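PDB 4IT7: CPI from Ascaris lumbricoides, which probably inhibits papain-like cysteine proteases, as other members of the cystatin family do. Local coordinates for residues Thr41-Ile46 against Glu61-Pro66. Sequence-based numbering, arbitrary orientation.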
loop_
_atom_site.group_PDB
_atom_site.type_symbol
_atom_site.label_atom_id
_atom_site.label_comp_id
_atom_site.label_asym_id
_atom_site.label_seq_id
_atom_site.Cartn_x
_atom_site.Cartn_y
_atom_site.Cartn_z
ATOM N N THR A 41 -7.587 0.807 5.637
ATOM C CA THR A 41 -8.016 0.219 4.410
ATOM C C THR A 41 -7.634 1.181 3.310
ATOM O O THR A 41 -7.362 2.372 3.577
ATOM C CB THR A 41 -9.518 -0.107 4.402
ATOM O OG1 THR A 41 -9.810 -0.873 3.235
ATOM C CG2 THR A 41 -10.393 1.147 4.368
ATOM N N ILE A 42 -7.542 0.656 2.097
ATOM C CA ILE A 42 -7.204 1.494 0.954
ATOM C C ILE A 42 -8.518 2.126 0.508
ATOM O O ILE A 42 -9.498 1.443 0.258
ATOM C CB ILE A 42 -6.554 0.706 -0.207
ATOM C CG1 ILE A 42 -5.129 0.223 0.124
ATOM C CG2 ILE A 42 -6.431 1.554 -1.473
ATOM C CD1 ILE A 42 -4.856 -1.099 -0.614
ATOM N N VAL A 43 -8.529 3.443 0.433
ATOM C CA VAL A 43 -9.592 4.146 -0.292
ATOM C C VAL A 43 -9.333 4.077 -1.807
ATOM O O VAL A 43 -10.149 3.547 -2.592
ATOM C CB VAL A 43 -9.681 5.593 0.233
ATOM C CG1 VAL A 43 -10.728 6.399 -0.545
ATOM C CG2 VAL A 43 -10.036 5.531 1.711
ATOM N N LYS A 44 -8.158 4.555 -2.215
ATOM C CA LYS A 44 -7.770 4.395 -3.603
ATOM C C LYS A 44 -6.256 4.408 -3.820
ATOM O O LYS A 44 -5.470 5.045 -3.070
ATOM C CB LYS A 44 -8.421 5.484 -4.475
ATOM C CG LYS A 44 -7.920 6.906 -4.205
ATOM C CD LYS A 44 -8.314 7.851 -5.333
ATOM C CE LYS A 44 -9.711 7.519 -5.856
ATOM N NZ LYS A 44 -10.303 8.670 -6.584
ATOM N N VAL A 45 -5.868 3.755 -4.904
ATOM C CA VAL A 45 -4.527 3.905 -5.360
ATOM C C VAL A 45 -4.470 5.245 -6.102
ATOM O O VAL A 45 -4.960 5.343 -7.189
ATOM C CB VAL A 45 -4.062 2.706 -6.230
ATOM C CG1 VAL A 45 -2.574 2.797 -6.446
ATOM C CG2 VAL A 45 -4.414 1.357 -5.586
ATOM N N ILE A 46 -3.844 6.252 -5.506
ATOM C CA ILE A 46 -3.717 7.595 -6.133
ATOM C C ILE A 46 -2.813 7.527 -7.391
ATOM O O ILE A 46 -3.205 7.977 -8.467
ATOM C CB ILE A 46 -3.122 8.593 -5.140
ATOM C CG1 ILE A 46 -4.040 8.772 -3.955
ATOM C CG2 ILE A 46 -2.787 9.945 -5.754
ATOM C CD1 ILE A 46 -3.277 9.357 -2.764
ATOM N N GLU A 61 1.297 5.505 -4.481
ATOM C CA GLU A 61 0.726 6.382 -3.490
ATOM C C GLU A 61 -0.638 5.838 -3.228
ATOM O O GLU A 61 -1.440 5.721 -4.138
ATOM C CB GLU A 61 0.561 7.781 -4.016
ATOM C CG GLU A 61 1.783 8.670 -3.947
ATOM C CD GLU A 61 1.459 10.025 -4.578
ATOM O OE1 GLU A 61 1.107 10.062 -5.775
ATOM O OE2 GLU A 61 1.504 11.052 -3.880
ATOM N N LEU A 62 -0.890 5.530 -1.957
ATOM C CA LEU A 62 -2.133 4.956 -1.518
ATOM C C LEU A 62 -2.829 5.956 -0.631
ATOM O O LEU A 62 -2.212 6.550 0.270
ATOM C CB LEU A 62 -1.863 3.651 -0.722
ATOM C CG LEU A 62 -1.060 2.563 -1.484
ATOM C CD1 LEU A 62 -0.749 1.362 -0.593
ATOM C CD2 LEU A 62 -1.805 2.080 -2.707
ATOM N N LEU A 63 -4.119 6.133 -0.874
ATOM C CA LEU A 63 -4.949 6.909 0.028
ATOM C C LEU A 63 -5.625 5.903 0.949
ATOM O O LEU A 63 -6.379 5.021 0.467
ATOM C CB LEU A 63 -6.021 7.686 -0.773
ATOM C CG LEU A 63 -7.049 8.430 0.075
ATOM C CD1 LEU A 63 -6.347 9.448 0.966
ATOM C CD2 LEU A 63 -8.122 9.071 -0.839
ATOM N N ILE A 64 -5.388 6.019 2.263
ATOM C CA ILE A 64 -5.896 5.012 3.189
ATOM C C ILE A 64 -6.758 5.657 4.274
ATOM O O ILE A 64 -6.530 6.827 4.634
ATOM C CB ILE A 64 -4.755 4.121 3.809
ATOM C CG1 ILE A 64 -3.958 4.897 4.864
ATOM C CG2 ILE A 64 -3.806 3.575 2.701
ATOM C CD1 ILE A 64 -3.175 4.008 5.810
ATOM N N ALA A 65 -7.713 4.879 4.806
ATOM C CA ALA A 65 -8.586 5.351 5.892
ATOM C C ALA A 65 -8.659 4.363 7.036
ATOM O O ALA A 65 -8.591 3.176 6.789
ATOM C CB ALA A 65 -10.004 5.648 5.374
ATOM N N PRO A 66 -8.903 4.851 8.291
ATOM C CA PRO A 66 -9.100 3.907 9.405
ATOM C C PRO A 66 -10.380 3.149 9.231
ATOM O O PRO A 66 -11.266 3.622 8.534
ATOM C CB PRO A 66 -9.130 4.800 10.641
ATOM C CG PRO A 66 -9.544 6.144 10.131
ATOM C CD PRO A 66 -8.977 6.257 8.744
#
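Val45 and Leu62 lie side by side on the helix-facing side of this antiparallel hairpin, with Val45 CG1 3.9 Å from Leu62 CD2. Both rest on Ala23 of helix 17-33, and Ile42 on the same face reaches Leu27. The other face is built round Leu63. Its chi1 of 174° sets CG, and chi2 of 60° then turns CD2 toward Val43 CG1, 3.7 Å away, while Ile46 CD1 packs against Leu63 CB from the other flank. The other Val43 methyl, CG2, meets Ala65 CB at 3.7 Å.

Beneath these side chains the pairing slips by one residue. Leu63 O accepts from two successive amides, a short bond from Val43 N (2.7 Å) and a longer one from Lys44 N (3.3 Å), the signature of a classic beta bulge. Regular pairing flanks it: Leu63 N gives a nearly straight bond to Lys44 O, and Thr41 and Ala65 exchange two. At the polar edge Ile46 N bonds weakly to Glu61 O, and Glu61 OE1 is hydrogen-bonded to Ser47 OG.

The bulge falls where the strand turns its corner, consistent with the bent sheet that wraps the helix in cystatins; the doubled acceptor Leu63 O keeps both amides bonded through the bend, leaving the apolar Val45/Leu62 face to pack on the helix.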